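Local coordinates for protein monomethylamine methyltransferase MtmB1 (Methanosarcina barkeri, PDB 1NTH) that transfers the methyl group of monomethylamine to the corrinoid cofactor of its partner protein MtmC, a step in methanogenesis from methylamine, at residues 344-349 and 442-447; 334-339 and 365-370; 178-183 and 213-218; 158-163 and 204-209. One frame throughout, in Å; residues are numbered along the deposited sequence. Where two conformers were deposited one is given.

Overall arrangement
All four contacts belong to one TIM-barrel chain. Along the sequence, interactions 3 and 4 come first with their segments alternating, and interactions 1 and 2 follow, interlocked in the same way. Interactions 3 and 4 are neighbours, with centres about 9 Å apart. Helix 174-193 carries segment 178-183 and also packs on both segments of interaction 4. Interactions 1 and 2 also touch, with centres about 12 Å apart. Helix 343-359 contributes to the first and follows the loop of the second. The two groups are well separated: the centres of interactions 1 and 3 are about 35 Å apart. Each group therefore ties chain-distant pieces together in its own part of the barrel.

Interaction 1: 344-349 and 442-447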
# COMPACT_ATOMS: atom_id res chain seq x y z
N MET A 344 -39.08 -8.49 -26.22
CA MET A 344 -38.45 -9.77 -26.48
C MET A 344 -37.09 -9.89 -25.80
O MET A 344 -36.78 -10.92 -25.21
CB MET A 344 -38.28 -10.01 -27.98
CG MET A 344 -37.79 -11.41 -28.29
SD MET A 344 -37.73 -11.78 -30.05
CE MET A 344 -36.64 -13.21 -30.08
N CYS A 345 -36.27 -8.84 -25.90
CA CYS A 345 -34.95 -8.86 -25.28
C CYS A 345 -35.07 -9.18 -23.79
O CYS A 345 -34.37 -10.05 -23.27
CB CYS A 345 -34.25 -7.52 -25.46
SG CYS A 345 -32.60 -7.42 -24.71
N LEU A 346 -35.97 -8.48 -23.11
CA LEU A 346 -36.17 -8.70 -21.68
C LEU A 346 -36.68 -10.10 -21.37
O LEU A 346 -36.25 -10.72 -20.40
CB LEU A 346 -37.14 -7.65 -21.12
CG LEU A 346 -36.67 -6.20 -21.23
CD1 LEU A 346 -37.70 -5.28 -20.60
CD2 LEU A 346 -35.31 -6.04 -20.53
N LEU A 347 -37.59 -10.62 -22.20
CA LEU A 347 -38.12 -11.95 -21.98
C LEU A 347 -37.07 -13.02 -22.25
O LEU A 347 -37.02 -14.05 -21.57
CB LEU A 347 -39.35 -12.20 -22.86
CG LEU A 347 -40.59 -11.35 -22.52
CD1 LEU A 347 -41.71 -11.67 -23.50
CD2 LEU A 347 -41.03 -11.64 -21.09
N GLU A 348 -36.22 -12.79 -23.25
CA GLU A 348 -35.16 -13.74 -23.58
C GLU A 348 -34.19 -13.83 -22.41
O GLU A 348 -33.84 -14.93 -21.96
CB GLU A 348 -34.40 -13.28 -24.83
CG GLU A 348 -35.09 -13.57 -26.16
CD GLU A 348 -34.25 -13.12 -27.34
OE1 GLU A 348 -34.29 -11.92 -27.69
OE2 GLU A 348 -33.52 -13.96 -27.91
N ALA A 349 -33.75 -12.68 -21.92
CA ALA A 349 -32.81 -12.65 -20.80
C ALA A 349 -33.46 -13.25 -19.56
O ALA A 349 -32.79 -13.91 -18.77
CB ALA A 349 -32.37 -11.21 -20.53
N GLN A 442 -41.70 1.66 -19.63
CA GLN A 442 -43.00 1.08 -19.99
C GLN A 442 -42.80 -0.32 -20.58
O GLN A 442 -43.58 -1.23 -20.29
CB GLN A 442 -43.73 1.97 -20.99
CG GLN A 442 -44.20 3.30 -20.42
CD GLN A 442 -44.86 4.18 -21.46
OE1 GLN A 442 -45.32 3.71 -22.50
NE2 GLN A 442 -44.92 5.48 -21.19
N VAL A 443 -41.77 -0.48 -21.40
CA VAL A 443 -41.47 -1.77 -22.02
C VAL A 443 -41.12 -2.76 -20.91
O VAL A 443 -41.56 -3.91 -20.92
CB VAL A 443 -40.28 -1.65 -23.00
CG1 VAL A 443 -39.85 -3.04 -23.46
CG2 VAL A 443 -40.68 -0.81 -24.20
N TYR A 444 -40.33 -2.29 -19.95
CA TYR A 444 -39.91 -3.12 -18.82
C TYR A 444 -41.14 -3.60 -18.05
O TYR A 444 -41.26 -4.78 -17.72
CB TYR A 444 -39.00 -2.30 -17.89
CG TYR A 444 -38.32 -3.10 -16.80
CD1 TYR A 444 -37.02 -3.60 -16.98
CD2 TYR A 444 -38.95 -3.34 -15.58
CE1 TYR A 444 -36.37 -4.30 -15.96
CE2 TYR A 444 -38.31 -4.05 -14.56
CZ TYR A 444 -37.02 -4.52 -14.76
OH TYR A 444 -36.38 -5.21 -13.74
N ASP A 445 -42.06 -2.68 -17.76
CA ASP A 445 -43.27 -3.04 -17.03
C ASP A 445 -44.08 -4.09 -17.77
O ASP A 445 -44.60 -5.02 -17.16
CB ASP A 445 -44.15 -1.81 -16.79
CG ASP A 445 -43.51 -0.81 -15.85
OD1 ASP A 445 -42.77 -1.24 -14.95
OD2 ASP A 445 -43.76 0.40 -16.02
N GLY A 446 -44.19 -3.94 -19.08
CA GLY A 446 -44.94 -4.89 -19.87
C GLY A 446 -44.37 -6.29 -19.78
O GLY A 446 -45.10 -7.26 -19.63
N ALA A 447 -43.04 -6.39 -19.87
CA ALA A 447 -42.37 -7.68 -19.80
C ALA A 447 -42.53 -8.30 -18.41
O ALA A 447 -42.79 -9.49 -18.28
CB ALA A 447 -40.89 -7.51 -20.13
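Helical segments 344-349 and 442-447 come closest at Leu-347 and Ala-447, whose CA atoms are 6.4 Å apart, and the segment axes approach to 9.4 Å with their N-to-C directions 45° apart. Leu-346 buries the largest share. Its CG stands beside the backbone N and anti to the carbonyl carbon (chi1 -62°). From there one branch, CD1, reaches the backbone of the second helix. Leu-346 CD1 lies 3.6 Å from Tyr-444 CA. The same methyl is 4.0 Å from Tyr-444 CD1, meeting the ring obliquely. It also touches Val-443, at 4.2 Å from CG1. Nearer the root of the leucine, Leu-346 CB is 3.9 Å from Ala-447 CB. The alanine methyl points at the first helix and lies against both CB and CD1 of the leucine. Leu-347 adds a lighter touch, with CD2 4.2 Å from Ala-447 CB.

The phenol of Tyr-444 turns to other partners. Its side chain packs on Met-381, Arg-384 and Met-385 of helix 380-393, and OH is hydrogen-bonded to Glu-388. Thr-2 of a second subunit also packs on Tyr-444, so the C-terminal helix 438-454 faces a neighbour as well as its own chain.

No hydrogen bond joins the two segments, and their backbone amides are used along the helices. The contact between the two helices therefore rests on shape and the burial of apolar groups, with the fit set chiefly by Leu-346 against Ala-447 and the Tyr-444 backbone.

Interaction 2: 334-339 and 365-370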
# COMPACT_ATOMS: atom_id res chain seq x y z
N TYR A 334 -25.01 -14.07 -21.22
CA TYR A 334 -26.25 -13.75 -21.93
C TYR A 334 -26.16 -13.09 -23.31
O TYR A 334 -25.65 -11.98 -23.44
CB TYR A 334 -27.10 -12.84 -21.03
CG TYR A 334 -27.57 -13.50 -19.75
CD1 TYR A 334 -26.66 -14.09 -18.86
CD2 TYR A 334 -28.93 -13.58 -19.46
CE1 TYR A 334 -27.11 -14.75 -17.72
CE2 TYR A 334 -29.38 -14.24 -18.32
CZ TYR A 334 -28.47 -14.83 -17.46
OH TYR A 334 -28.93 -15.53 -16.37
N TYR A 335 -26.69 -13.78 -24.32
CA TYR A 335 -26.73 -13.29 -25.70
C TYR A 335 -28.14 -13.37 -26.29
O TYR A 335 -28.47 -14.33 -26.99
CB TYR A 335 -25.79 -14.09 -26.60
CG TYR A 335 -24.34 -13.68 -26.50
CD1 TYR A 335 -23.48 -14.31 -25.60
CD2 TYR A 335 -23.82 -12.69 -27.33
CE1 TYR A 335 -22.13 -13.96 -25.54
CE2 TYR A 335 -22.48 -12.34 -27.28
CZ TYR A 335 -21.64 -12.97 -26.39
OH TYR A 335 -20.30 -12.65 -26.38
N PRO A 336 -28.99 -12.37 -26.01
CA PRO A 336 -30.35 -12.39 -26.56
C PRO A 336 -30.32 -11.99 -28.04
O PRO A 336 -29.37 -11.34 -28.49
CB PRO A 336 -31.08 -11.33 -25.73
CG PRO A 336 -30.26 -11.21 -24.48
CD PRO A 336 -28.85 -11.32 -24.99
N CYS A 337 -31.35 -12.38 -28.79
CA CYS A 337 -31.44 -12.04 -30.20
C CYS A 337 -31.88 -10.59 -30.37
O CYS A 337 -31.32 -9.85 -31.18
CB CYS A 337 -32.46 -12.93 -30.92
SG CYS A 337 -32.00 -14.65 -31.12
N ALA A 338 -32.88 -10.20 -29.60
CA ALA A 338 -33.44 -8.85 -29.66
C ALA A 338 -32.55 -7.79 -29.02
O ALA A 338 -31.73 -8.09 -28.14
CB ALA A 338 -34.82 -8.84 -29.02
N GLY A 339 -32.73 -6.55 -29.46
CA GLY A 339 -31.96 -5.44 -28.94
C GLY A 339 -32.62 -4.75 -27.76
O GLY A 339 -33.76 -5.08 -27.41
N SER A 365 -23.74 -13.38 -15.97
CA SER A 365 -22.98 -12.33 -16.66
C SER A 365 -23.72 -11.87 -17.92
O SER A 365 -23.69 -12.55 -18.95
CB SER A 365 -21.59 -12.87 -17.02
OG SER A 365 -20.67 -11.82 -17.30
N GLY A 366 -24.36 -10.70 -17.84
CA GLY A 366 -25.10 -10.18 -18.98
C GLY A 366 -25.26 -8.67 -18.93
O GLY A 366 -24.82 -8.04 -17.97
N VAL A 367 -25.93 -8.07 -19.92
CA VAL A 367 -26.55 -8.79 -21.03
C VAL A 367 -26.04 -8.25 -22.37
O VAL A 367 -26.09 -7.05 -22.62
CB VAL A 367 -28.08 -8.60 -20.98
CG1 VAL A 367 -28.74 -9.25 -22.19
CG2 VAL A 367 -28.64 -9.18 -19.68
N ALA A 368 -25.54 -9.14 -23.23
CA ALA A 368 -25.05 -8.72 -24.53
C ALA A 368 -26.22 -8.71 -25.51
O ALA A 368 -26.35 -9.59 -26.36
CB ALA A 368 -23.96 -9.65 -25.01
N SER A 369 -27.08 -7.71 -25.37
CA SER A 369 -28.26 -7.57 -26.22
C SER A 369 -27.88 -7.45 -27.69
O SER A 369 -26.75 -7.09 -28.02
CB SER A 369 -29.06 -6.35 -25.77
OG SER A 369 -29.35 -6.45 -24.39
N ALA A 370 -28.83 -7.75 -28.57
CA ALA A 370 -28.60 -7.69 -30.01
C ALA A 370 -27.43 -8.60 -30.37
O ALA A 370 -26.64 -8.29 -31.27
CB ALA A 370 -28.32 -6.26 -30.44
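Tyr-334 directly follows strand 330-333, and Ser-365 lies in the last part of its parallel neighbour 363-366, in the TIM barrel. The loops that follow these strands run on together. Tyr-334 N donates to Ser-365 O and Ala-368 N donates to Tyr-334 O, at 2.8 Å in the second bond. The Tyr-334 side chain can be followed outward. CB lies 3.9 Å from Gly-366 CA; a CB on that glycine would point at Tyr-334 CB and clash with it. CG lies anti to the carbonyl carbon (chi1 -65°), which carries the ring along Ser-365. CG and CD1 pass Ser-365 O, which is 3.3 Å from CD1. CE1 reaches Ser-365 N at 4.0 Å. The ring continues between helices, against Gln-352 and Ser-353 of 343-359 and Met-386 of 380-393. With an alanine here, the strand end would probably lose its ring packing against Ser-365 and these helices, and a gap would open.

In one of its two conformers, Tyr-335 has Ala-368 CB over a ring face, so this CH-pi contact is tentative. Ala-368 is the centre of an inverse gamma turn, just after the cis peptide bond before Val-367. Pro-336 CG is only 3.4 Å from Val-367 CG1, tighter than usual van der Waals contact.

Outside partners fix the ends. Glu-348 accepts from the amides of Cys-337 and Ala-338. Ser-365 OG is hydrogen-bonded to Gln-127 and to the pyrrolysine at position 202. Further along, Ala-370 N donates to Ala-338 O over 3.0 Å, and the nitrogen sits about 50° out of the carbonyl plane.

Interaction 3: 178-183 and 213-218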
# COMPACT_ATOMS: atom_id res chain seq x y z
N LEU A 178 -2.93 0.05 -24.83
CA LEU A 178 -3.57 1.23 -24.24
C LEU A 178 -5.02 0.92 -23.88
O LEU A 178 -5.48 1.26 -22.79
CB LEU A 178 -3.51 2.41 -25.22
CG LEU A 178 -4.19 3.71 -24.75
CD1 LEU A 178 -3.53 4.20 -23.47
CD2 LEU A 178 -4.07 4.77 -25.84
N ALA A 179 -5.74 0.27 -24.79
CA ALA A 179 -7.14 -0.07 -24.54
C ALA A 179 -7.29 -1.07 -23.39
O ALA A 179 -8.22 -0.95 -22.59
CB ALA A 179 -7.79 -0.63 -25.81
N ALA A 180 -6.39 -2.04 -23.32
CA ALA A 180 -6.45 -3.05 -22.27
C ALA A 180 -6.37 -2.42 -20.88
O ALA A 180 -7.10 -2.81 -19.97
CB ALA A 180 -5.32 -4.07 -22.45
N LYS A 181 -5.47 -1.45 -20.72
CA LYS A 181 -5.32 -0.78 -19.42
C LYS A 181 -6.45 0.22 -19.21
O LYS A 181 -7.06 0.27 -18.14
CB LYS A 181 -3.98 -0.05 -19.34
CG LYS A 181 -2.75 -0.94 -19.42
CD LYS A 181 -1.49 -0.11 -19.21
CE LYS A 181 -0.22 -0.90 -19.51
NZ LYS A 181 0.01 -2.04 -18.56
N THR A 182 -6.73 1.01 -20.24
CA THR A 182 -7.75 2.06 -20.18
C THR A 182 -9.17 1.56 -19.91
O THR A 182 -9.92 2.18 -19.15
CB THR A 182 -7.74 2.88 -21.48
OG1 THR A 182 -6.44 3.45 -21.67
CG2 THR A 182 -8.78 4.00 -21.43
N GLU A 183 -9.53 0.46 -20.56
CA GLU A 183 -10.85 -0.13 -20.41
C GLU A 183 -11.31 -0.21 -18.96
O GLU A 183 -12.33 0.38 -18.58
CB GLU A 183 -10.82 -1.53 -21.03
CG GLU A 183 -12.08 -2.37 -20.88
CD GLU A 183 -11.86 -3.78 -21.40
OE1 GLU A 183 -11.85 -4.73 -20.58
OE2 GLU A 183 -11.68 -3.93 -22.62
N ASN A 213 -3.84 -8.85 -23.49
CA ASN A 213 -4.49 -9.29 -22.26
C ASN A 213 -3.56 -9.20 -21.05
O ASN A 213 -3.98 -8.82 -19.96
CB ASN A 213 -5.00 -10.73 -22.40
CG ASN A 213 -6.11 -10.86 -23.42
OD1 ASN A 213 -7.03 -10.04 -23.45
ND2 ASN A 213 -6.04 -11.89 -24.26
N ILE A 214 -2.29 -9.54 -21.26
CA ILE A 214 -1.31 -9.51 -20.19
C ILE A 214 -1.01 -8.09 -19.68
O ILE A 214 -0.61 -7.92 -18.53
CB ILE A 214 -0.01 -10.23 -20.65
CG1 ILE A 214 -0.31 -11.73 -20.78
CG2 ILE A 214 1.13 -10.00 -19.67
CD1 ILE A 214 0.81 -12.54 -21.43
N SER A 215 -1.23 -7.08 -20.52
CA SER A 215 -0.97 -5.70 -20.11
C SER A 215 -2.10 -5.10 -19.27
O SER A 215 -1.93 -4.03 -18.70
CB SER A 215 -0.76 -4.81 -21.35
OG SER A 215 -2.00 -4.55 -22.00
N ALA A 216 -3.23 -5.79 -19.20
CA ALA A 216 -4.40 -5.28 -18.47
C ALA A 216 -4.25 -5.06 -16.96
O ALA A 216 -4.90 -4.17 -16.41
CB ALA A 216 -5.61 -6.17 -18.74
N ASP A 217 -3.44 -5.86 -16.29
CA ASP A 217 -3.25 -5.66 -14.85
C ASP A 217 -2.41 -4.40 -14.66
O ASP A 217 -1.27 -4.34 -15.11
CB ASP A 217 -2.51 -6.85 -14.20
CG ASP A 217 -3.44 -8.00 -13.85
OD1 ASP A 217 -4.68 -7.81 -13.87
OD2 ASP A 217 -2.94 -9.10 -13.53
N CYS A 218 -2.98 -3.39 -14.01
CA CYS A 218 -2.26 -2.14 -13.80
C CYS A 218 -2.90 -1.31 -12.71
O CYS A 218 -4.04 -1.55 -12.32
CB CYS A 218 -2.22 -1.32 -15.10
SG CYS A 218 -3.84 -0.82 -15.72
O HOH W 1 -6.93 -2.39 -16.71
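Lys-181 reaches Ser-215 by a chain that is extended through chi2 and chi3 and bends only at its last torsion, chi4 -66°. That bend brings NZ to the backbone carbonyl of the partner. Cys-218 holds SG between its backbone N and carbonyl carbon (chi1 62°), which sets the sulfur against the base of the lysine.

Lys-181 NZ donates to Ser-215 O at 2.8 Å. The nitrogen lies in the carbonyl plane, on a lone pair. On the way, CG passes the same oxygen at 3.3 Å, so the aliphatic chain runs along the carbonyl it serves. Cys-218 SG is 3.7 Å from Lys-181 CB. One residue earlier, Ala-180 CB sits 3.4 Å from Ser-215 OG, whose own hydrogen bond is to Gly-212 O. Ala-216 CB lies 3.9 Å from Ala-180 O. A water lies between the two backbones, 2.7 Å from Ala-216 O and 3.0 Å from Lys-181 O. More acceptors surround it than it has protons, so it cannot serve all of them at once.

The lysine has a second partner in Asn-252 of a neighbouring subunit, and it packs on His-248 of that subunit. A methionine in place of Lys-181 would probably leave Ser-215 O without this donor and take away the hydrogen bond to the neighbouring Asn-252.

The contact joins helix 174-193 to helix 210-214 and the loop that follows. Its chemistry is one donor, probably charged, shared between a carbonyl of its own chain and an amide of another, so the same amine joins this corner to a neighbouring subunit.

Interaction 4: 158-163 and 204-209; sequences NGVMTS and PETSLS
Met-161 N donates to Thr-206 OG1, 2.9 Å away, in a nearly straight bond with an angle of 171° at the hydrogen. This is the only hydrogen bond between segments 158-163 and 204-209. Thr-206 turns OG1 beside its own backbone N (chi1 -56°), which points the hydroxyl at the strand. Its methyl CG2, anti to the backbone N, also meets Met-161, 3.8 Å from O. Val-160 CA is 3.5 Å from Thr-206 OG1. Val-160 CG1 crosses the threonine near OG1, and CG2 of the valine reaches Glu-205 O at 3.7 Å.

The aliphatic part of Glu-205 packs against Asn-158. Its CG is 3.3 Å from Asn-158 O and 3.8 Å from Asn-158 CB, and its CB lies 3.8 Å from Gly-159 O. That carbonyl is buried here and has no hydrogen-bond partner in the model.

The second shell comes from Glu-183 on helix 174-193. One carboxylate oxygen, OE2, is bonded to Thr-206 OG1, and the other, OE1, takes Asn-158 ND2 and Glu-205 N. One side chain therefore grips both segments. Outward again, strand 160-161 is held by strand 134-135 as a two-stranded parallel sheet. Past the contact, Ser-209 is the N-cap of helix 210-214, with its side chain on Gly-212 N.

The threonine hydroxyl thus accepts from a strand amide and probably gives its own proton to Glu-183. A buried carboxylate, a hydroxyl and a backbone amide form a short hydrogen-bonded chain, so the loop's position against the strand probably depends in part on Glu-183 of helix 174-193.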
# COMPACT_ATOMS: atom_id res chain seq x y z
N ASN A 158 -17.05 -6.00 -18.44
CA ASN A 158 -16.62 -4.98 -19.39
C ASN A 158 -17.10 -5.04 -20.83
O ASN A 158 -17.29 -6.12 -21.41
CB ASN A 158 -15.09 -4.93 -19.42
CG ASN A 158 -14.48 -4.68 -18.06
OD1 ASN A 158 -15.19 -4.52 -17.06
ND2 ASN A 158 -13.15 -4.63 -18.01
N GLY A 159 -17.28 -3.86 -21.41
CA GLY A 159 -17.66 -3.76 -22.80
C GLY A 159 -16.36 -3.60 -23.57
O GLY A 159 -15.28 -3.54 -22.96
N VAL A 160 -16.44 -3.53 -24.89
CA VAL A 160 -15.26 -3.37 -25.74
C VAL A 160 -15.19 -1.94 -26.28
O VAL A 160 -16.18 -1.42 -26.77
CB VAL A 160 -15.33 -4.35 -26.95
CG1 VAL A 160 -14.33 -3.94 -28.03
CG2 VAL A 160 -15.03 -5.77 -26.47
N MET A 161 -14.02 -1.31 -26.17
CA MET A 161 -13.84 0.05 -26.67
C MET A 161 -13.70 -0.02 -28.19
O MET A 161 -12.80 -0.68 -28.69
CB MET A 161 -12.57 0.68 -26.09
CG MET A 161 -12.55 0.82 -24.57
SD MET A 161 -11.07 1.71 -23.96
CE MET A 161 -11.51 3.41 -24.38
N THR A 162 -14.58 0.66 -28.92
CA THR A 162 -14.47 0.63 -30.38
C THR A 162 -13.26 1.45 -30.81
O THR A 162 -12.74 1.27 -31.91
CB THR A 162 -15.75 1.15 -31.08
OG1 THR A 162 -16.07 2.47 -30.61
CG2 THR A 162 -16.92 0.21 -30.82
N SER A 163 -12.83 2.36 -29.95
CA SER A 163 -11.65 3.17 -30.22
C SER A 163 -11.08 3.71 -28.92
O SER A 163 -11.78 3.80 -27.91
CB SER A 163 -11.99 4.35 -31.16
OG SER A 163 -12.78 5.34 -30.52
N PRO A 204 -9.90 -8.81 -19.37
CA PRO A 204 -10.01 -7.65 -20.27
C PRO A 204 -10.72 -8.06 -21.56
O PRO A 204 -10.45 -9.12 -22.11
CB PRO A 204 -8.56 -7.26 -20.49
CG PRO A 204 -7.87 -8.59 -20.52
CD PRO A 204 -8.53 -9.35 -19.38
N GLU A 205 -11.60 -7.20 -22.05
CA GLU A 205 -12.37 -7.51 -23.25
C GLU A 205 -11.89 -6.94 -24.58
O GLU A 205 -11.96 -7.63 -25.60
CB GLU A 205 -13.83 -7.08 -23.03
CG GLU A 205 -14.52 -7.78 -21.87
CD GLU A 205 -14.40 -9.28 -21.94
OE1 GLU A 205 -14.56 -9.83 -23.05
OE2 GLU A 205 -14.15 -9.92 -20.89
N THR A 206 -11.42 -5.70 -24.57
CA THR A 206 -10.97 -5.06 -25.81
C THR A 206 -9.75 -5.73 -26.45
O THR A 206 -9.64 -5.79 -27.68
CB THR A 206 -10.68 -3.56 -25.58
OG1 THR A 206 -11.84 -2.93 -25.03
CG2 THR A 206 -10.33 -2.87 -26.89
N SER A 207 -8.84 -6.23 -25.62
CA SER A 207 -7.64 -6.88 -26.11
C SER A 207 -7.95 -8.30 -26.58
O SER A 207 -8.78 -8.99 -25.99
CB SER A 207 -6.57 -6.93 -25.01
OG SER A 207 -7.14 -7.37 -23.79
N LEU A 208 -7.27 -8.73 -27.65
CA LEU A 208 -7.48 -10.06 -28.20
C LEU A 208 -6.22 -10.92 -28.18
O LEU A 208 -6.29 -12.14 -28.11
CB LEU A 208 -8.01 -9.96 -29.64
CG LEU A 208 -9.33 -9.21 -29.84
CD1 LEU A 208 -9.68 -9.19 -31.32
CD2 LEU A 208 -10.44 -9.86 -29.03
N SER A 209 -5.06 -10.27 -28.24
CA SER A 209 -3.79 -10.99 -28.24
C SER A 209 -3.32 -11.27 -26.82
O SER A 209 -3.81 -10.67 -25.86
CB SER A 209 -2.71 -10.19 -28.97
OG SER A 209 -2.33 -9.06 -28.20